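Local coordinates for protein NEQ263 (Nanoarchaeum equitans Kin4-M, PDB 5BN3) that probably binds ATP as the B-type (NeqB) subunit of the catalytic core of an unusual archaeal ATP synthase, where it assembles with NeqA, at residues 5-10 against 239-244; 253-258 against 292-297. All coordinates share one frame; numbering follows the deposited sequence.

In the fold
Both interactions are apolar contacts without a direct hydrogen bond across them, but they sit in different places. Interaction 1 is partly buried, far from the centre of the chain. It joins the N-terminal antiparallel sheet to the end of helix 228-241. Interaction 2 is fully buried inside the nucleotide-binding domain, between helices 255-263 and 290-296. It adds tyrosines and a bridging water to leucine packing, and Tyr297 lies near bound ADP. The centres are about 22 Å apart. Helices 228-241 and 255-263 follow each other in the chain, and Glu244 OE1 and Tyr254 OH, 3.0 Å apart and probably hydrogen-bonded, tie the two places together.

Interaction 1: 5-10 against 239-244; sequences KPPLIA and STLRKE
Leu8 and Leu241 meet where the N-terminal antiparallel sheet rests on the nucleotide-binding domain. Leu8 opens strand 8-12. Leu241 is the last residue of helix 228-241. Their side chains run past each other in opposite directions, and Leu8 CD2 lies 4.2 Å from Leu241 CD2. Leu8 CG stands anti to the backbone N (chi1 -175°), which carries CD2 out to Leu241. The other branch of the same leucine, Leu241 CD1, is 4.4 Å from Pro7 CG on the proline ring. Leu241 therefore spreads its two methyls over two neighbours. No hydrogen bond crosses the contact.

Pro6 and Pro7 form the tight turn of a beta hairpin between strands 3-5 and 8-12. The cis peptide bond before Pro7 fits a type VI turn, and Lys5 and Leu8 close it with two backbone hydrogen bonds. Leu42 of strand 38-43 also packs on Leu241. Lys5 NZ forms a salt bridge to Glu338 of a neighbouring alpha chain, which places this edge at a subunit interface.

On the helix side, Arg242 is the first residue to leave helical geometry. Its guanidinium reaches Glu244 side-on, with Glu244 at its edge. In this salt bridge NE and NH2 both donate to Glu244 OE1. Arg242 NH1 donates to Ile32 O in the N-terminal domain, a polar link beside the apolar one. The second carboxylate oxygen is also used. Ser239 OG donates to Glu244 OE2 at 2.8 Å, coming from above the carboxylate plane, 68° out of it.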
loop_
_atom_site.group_PDB
_atom_site.type_symbol
_atom_site.label_atom_id
_atom_site.label_comp_id
_atom_site.label_asym_id
_atom_site.label_seq_id
_atom_site.Cartn_x
_atom_site.Cartn_y
_atom_site.Cartn_z
ATOM N N LYS B 5 30.362 12.781 7.446
ATOM C CA LYS B 5 29.348 12.188 8.308
ATOM C C LYS B 5 29.435 10.685 8.125
ATOM O O LYS B 5 28.779 10.127 7.244
ATOM C CB LYS B 5 27.937 12.691 8.000
ATOM C CG LYS B 5 26.910 12.141 8.988
ATOM C CD LYS B 5 25.553 12.802 8.864
ATOM C CE LYS B 5 24.603 12.237 9.907
ATOM N NZ LYS B 5 24.487 10.758 9.814
ATOM N N PRO B 6 30.263 10.032 8.958
ATOM C CA PRO B 6 30.628 8.615 8.847
ATOM C C PRO B 6 29.426 7.719 8.574
ATOM O O PRO B 6 28.372 7.910 9.186
ATOM C CB PRO B 6 31.220 8.303 10.222
ATOM C CG PRO B 6 31.797 9.602 10.670
ATOM C CD PRO B 6 30.854 10.658 10.156
ATOM N N PRO B 7 29.581 6.744 7.665
ATOM C CA PRO B 7 30.837 6.429 6.976
ATOM C C PRO B 7 31.083 7.261 5.715
ATOM O O PRO B 7 31.957 6.893 4.927
ATOM C CB PRO B 7 30.639 4.965 6.582
ATOM C CG PRO B 7 29.171 4.869 6.318
ATOM C CD PRO B 7 28.502 5.812 7.292
ATOM N N LEU B 8 30.344 8.351 5.522
ATOM C CA LEU B 8 30.461 9.123 4.283
ATOM C C LEU B 8 31.379 10.342 4.393
ATOM O O LEU B 8 31.306 11.106 5.356
ATOM C CB LEU B 8 29.082 9.570 3.787
ATOM C CG LEU B 8 29.061 10.290 2.435
ATOM C CD1 LEU B 8 29.461 9.338 1.325
ATOM C CD2 LEU B 8 27.699 10.903 2.144
ATOM N N ILE B 9 32.246 10.509 3.397
ATOM C CA ILE B 9 33.012 11.741 3.240
ATOM C C ILE B 9 32.807 12.327 1.845
ATOM O O ILE B 9 32.722 11.593 0.857
ATOM C CB ILE B 9 34.527 11.554 3.528
ATOM C CG1 ILE B 9 35.167 10.578 2.539
ATOM C CG2 ILE B 9 34.749 11.088 4.954
ATOM C CD1 ILE B 9 36.675 10.432 2.711
ATOM N N ALA B 10 32.696 13.650 1.776
ATOM C CA ALA B 10 32.653 14.348 0.496
ATOM C C ALA B 10 33.996 15.031 0.305
ATOM O O ALA B 10 34.492 15.704 1.213
ATOM C CB ALA B 10 31.533 15.362 0.469
ATOM N N SER B 239 23.251 2.963 -1.534
ATOM C CA SER B 239 22.396 3.548 -2.560
ATOM C C SER B 239 21.729 4.836 -2.091
ATOM O O SER B 239 21.512 5.742 -2.886
ATOM C CB SER B 239 21.327 2.546 -2.997
ATOM O OG SER B 239 20.411 3.150 -3.891
ATOM N N THR B 240 21.408 4.901 -0.802
ATOM C CA THR B 240 20.737 6.059 -0.214
ATOM C C THR B 240 21.730 7.187 0.097
ATOM O O THR B 240 21.368 8.366 0.077
ATOM C CB THR B 240 19.967 5.657 1.067
ATOM O OG1 THR B 240 19.081 4.568 0.772
ATOM C CG2 THR B 240 19.156 6.817 1.597
ATOM N N LEU B 241 22.982 6.822 0.366
ATOM C CA LEU B 241 24.040 7.807 0.603
ATOM C C LEU B 241 24.378 8.545 -0.689
ATOM O O LEU B 241 24.488 9.772 -0.708
ATOM C CB LEU B 241 25.282 7.136 1.188
ATOM C CG LEU B 241 25.183 6.778 2.672
ATOM C CD1 LEU B 241 26.415 6.021 3.122
ATOM C CD2 LEU B 241 24.996 8.031 3.510
ATOM N N ARG B 242 24.557 7.783 -1.762
ATOM C CA ARG B 242 24.434 8.321 -3.103
ATOM C C ARG B 242 22.993 8.801 -3.132
ATOM O O ARG B 242 22.127 8.167 -2.547
ATOM C CB ARG B 242 24.631 7.195 -4.118
ATOM C CG ARG B 242 25.682 7.464 -5.178
ATOM C CD ARG B 242 26.588 6.250 -5.379
ATOM N NE ARG B 242 25.842 5.023 -5.659
ATOM C CZ ARG B 242 26.403 3.840 -5.903
ATOM N NH1 ARG B 242 27.723 3.714 -5.911
ATOM N NH2 ARG B 242 25.642 2.783 -6.145
ATOM N N LYS B 243 22.702 9.919 -3.777
ATOM C CA LYS B 243 21.325 10.397 -3.738
ATOM C C LYS B 243 20.456 9.703 -4.792
ATOM O O LYS B 243 19.705 10.356 -5.520
ATOM C CB LYS B 243 21.274 11.915 -3.882
ATOM C CG LYS B 243 21.997 12.683 -2.778
ATOM C CD LYS B 243 21.315 12.495 -1.427
ATOM C CE LYS B 243 21.361 13.769 -0.585
ATOM N NZ LYS B 243 20.560 13.658 0.673
ATOM N N GLU B 244 20.556 8.375 -4.852
ATOM C CA GLU B 244 19.835 7.571 -5.838
ATOM C C GLU B 244 18.325 7.552 -5.615
ATOM O O GLU B 244 17.849 7.618 -4.480
ATOM C CB GLU B 244 20.359 6.129 -5.845
ATOM C CG GLU B 244 21.819 5.982 -6.244
ATOM C CD GLU B 244 22.221 4.533 -6.420
ATOM O OE1 GLU B 244 23.435 4.249 -6.504
ATOM O OE2 GLU B 244 21.317 3.674 -6.478
#

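Interaction 2: 253-258 against 292-297; sequences AYLYTD and PDLTGY
The Tyr256 ring meets the 292-297 segment with its edge: Tyr297 CB and Leu294 CD2 both lie near the ring plane. With CG anti to the backbone N (chi1 173°), the Tyr256 ring reaches out toward Tyr297 CB, which is 4.0 Å from Tyr256 CE2. The two tyrosine side chains cross at about a right angle. Arg324 of a neighbouring alpha chain makes a cation-pi contact with the Tyr256 ring. At the edge of the Tyr297 ring, in its plane, sits Asp293 OD2.

Leu294 is wedged against the start of helix 255-263. Its CD1 is 3.6 Å from Tyr256 N and 3.7 Å from Leu255 CG. Its CD2 turns to the Tyr256 ring instead.

One water donates to Tyr256 OH (3.0 Å) and to Tyr297 O (2.8 Å), bridging the segments. Tyr256 OH also bonds to Gly251 O, and Tyr297 OH to Pro381 O, both of a neighbouring alpha chain. Gly296 O accepts from Arg326 NH2. Arg326 is seen to bind ADP in this protein, though not in this chain here; the Tyr297 side chain is about 5 Å from a bound ADP. This is helix-helix packing in the P-loop NTPase domain, beside a nucleotide site at the subunit interface.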
loop_
_atom_site.group_PDB
_atom_site.type_symbol
_atom_site.label_atom_id
_atom_site.label_comp_id
_atom_site.label_asym_id
_atom_site.label_seq_id
_atom_site.Cartn_x
_atom_site.Cartn_y
_atom_site.Cartn_z
ATOM N N ALA B 253 17.129 0.224 -7.470
ATOM C CA ALA B 253 16.488 -0.334 -8.656
ATOM C C ALA B 253 17.272 -1.490 -9.274
ATOM O O ALA B 253 16.696 -2.361 -9.930
ATOM C CB ALA B 253 16.278 0.760 -9.680
ATOM N N TYR B 254 18.585 -1.489 -9.066
ATOM C CA TYR B 254 19.462 -2.500 -9.647
ATOM C C TYR B 254 19.729 -3.673 -8.702
ATOM O O TYR B 254 20.697 -4.406 -8.890
ATOM C CB TYR B 254 20.788 -1.858 -10.065
ATOM C CG TYR B 254 21.421 -1.015 -8.985
ATOM C CD1 TYR B 254 22.220 -1.587 -8.006
ATOM C CD2 TYR B 254 21.224 0.355 -8.949
ATOM C CE1 TYR B 254 22.799 -0.819 -7.022
ATOM C CE2 TYR B 254 21.799 1.129 -7.974
ATOM C CZ TYR B 254 22.584 0.540 -7.011
ATOM O OH TYR B 254 23.159 1.314 -6.031
ATOM N N LEU B 255 18.874 -3.852 -7.696
ATOM C CA LEU B 255 19.075 -4.911 -6.703
ATOM C C LEU B 255 19.199 -6.300 -7.332
ATOM O O LEU B 255 20.072 -7.077 -6.954
ATOM C CB LEU B 255 17.960 -4.898 -5.649
ATOM C CG LEU B 255 18.081 -5.959 -4.549
ATOM C CD1 LEU B 255 19.416 -5.837 -3.837
ATOM C CD2 LEU B 255 16.942 -5.852 -3.549
ATOM N N TYR B 256 18.338 -6.601 -8.300
ATOM C CA TYR B 256 18.404 -7.876 -9.009
ATOM C C TYR B 256 19.765 -8.062 -9.668
ATOM O O TYR B 256 20.392 -9.114 -9.543
ATOM C CB TYR B 256 17.299 -7.956 -10.066
ATOM C CG TYR B 256 17.383 -9.169 -10.974
ATOM C CD1 TYR B 256 18.111 -9.128 -12.158
ATOM C CD2 TYR B 256 16.722 -10.345 -10.656
ATOM C CE1 TYR B 256 18.189 -10.227 -12.989
ATOM C CE2 TYR B 256 16.790 -11.451 -11.486
ATOM C CZ TYR B 256 17.526 -11.385 -12.648
ATOM O OH TYR B 256 17.602 -12.476 -13.479
ATOM N N THR B 257 20.211 -7.036 -10.384
ATOM C CA THR B 257 21.471 -7.107 -11.115
ATOM C C THR B 257 22.665 -7.249 -10.169
ATOM O O THR B 257 23.601 -7.992 -10.451
ATOM C CB THR B 257 21.645 -5.883 -12.038
ATOM O OG1 THR B 257 20.554 -5.836 -12.966
ATOM C CG2 THR B 257 22.947 -5.969 -12.813
ATOM N N ASP B 258 22.622 -6.550 -9.039
ATOM C CA ASP B 258 23.709 -6.640 -8.072
ATOM C C ASP B 258 23.757 -8.011 -7.400
ATOM O O ASP B 258 24.833 -8.583 -7.226
ATOM C CB ASP B 258 23.597 -5.535 -7.026
ATOM C CG ASP B 258 24.758 -5.537 -6.061
ATOM O OD1 ASP B 258 25.775 -4.868 -6.346
ATOM O OD2 ASP B 258 24.665 -6.215 -5.020
ATOM N N PRO B 292 13.929 -12.352 -0.896
ATOM C CA PRO B 292 13.781 -13.746 -1.338
ATOM C C PRO B 292 13.196 -13.878 -2.743
ATOM O O PRO B 292 13.515 -14.846 -3.435
ATOM C CB PRO B 292 12.819 -14.352 -0.305
ATOM C CG PRO B 292 12.110 -13.185 0.299
ATOM C CD PRO B 292 13.115 -12.067 0.301
ATOM N N ASP B 293 12.350 -12.937 -3.155
ATOM C CA ASP B 293 11.744 -13.004 -4.481
ATOM C C ASP B 293 12.777 -12.854 -5.596
ATOM O O ASP B 293 12.795 -13.644 -6.542
ATOM C CB ASP B 293 10.644 -11.949 -4.634
ATOM C CG ASP B 293 9.963 -12.016 -5.982
ATOM O OD1 ASP B 293 9.285 -13.031 -6.257
ATOM O OD2 ASP B 293 10.096 -11.057 -6.775
ATOM N N LEU B 294 13.638 -11.845 -5.486
ATOM C CA LEU B 294 14.694 -11.647 -6.481
ATOM C C LEU B 294 15.700 -12.795 -6.455
ATOM O O LEU B 294 16.177 -13.235 -7.502
ATOM C CB LEU B 294 15.407 -10.306 -6.271
ATOM C CG LEU B 294 14.598 -9.034 -6.534
ATOM C CD1 LEU B 294 15.486 -7.799 -6.466
ATOM C CD2 LEU B 294 13.886 -9.104 -7.874
ATOM N N THR B 295 16.014 -13.281 -5.257
ATOM C CA THR B 295 16.939 -14.402 -5.113
ATOM C C THR B 295 16.352 -15.650 -5.764
ATOM O O THR B 295 17.062 -16.412 -6.427
ATOM C CB THR B 295 17.257 -14.673 -3.631
ATOM O OG1 THR B 295 17.945 -13.541 -3.080
ATOM C CG2 THR B 295 18.131 -15.912 -3.478
ATOM N N GLY B 296 15.049 -15.847 -5.585
ATOM C CA GLY B 296 14.357 -16.953 -6.223
ATOM C C GLY B 296 14.475 -16.901 -7.735
ATOM O O GLY B 296 14.629 -17.936 -8.384
ATOM N N TYR B 297 14.414 -15.695 -8.295
ATOM C CA TYR B 297 14.536 -15.507 -9.741
ATOM C C TYR B 297 15.955 -15.721 -10.270
ATOM O O TYR B 297 16.165 -15.767 -11.485
ATOM C CB TYR B 297 14.062 -14.103 -10.141
ATOM C CG TYR B 297 12.572 -13.966 -10.365
ATOM C CD1 TYR B 297 11.939 -14.647 -11.392
ATOM C CD2 TYR B 297 11.807 -13.128 -9.566
ATOM C CE1 TYR B 297 10.579 -14.516 -11.603
ATOM C CE2 TYR B 297 10.444 -12.989 -9.774
ATOM C CZ TYR B 297 9.840 -13.686 -10.795
ATOM O OH TYR B 297 8.487 -13.560 -11.019
HETATM O O HOH W 1 18.090 -15.409 -13.516
#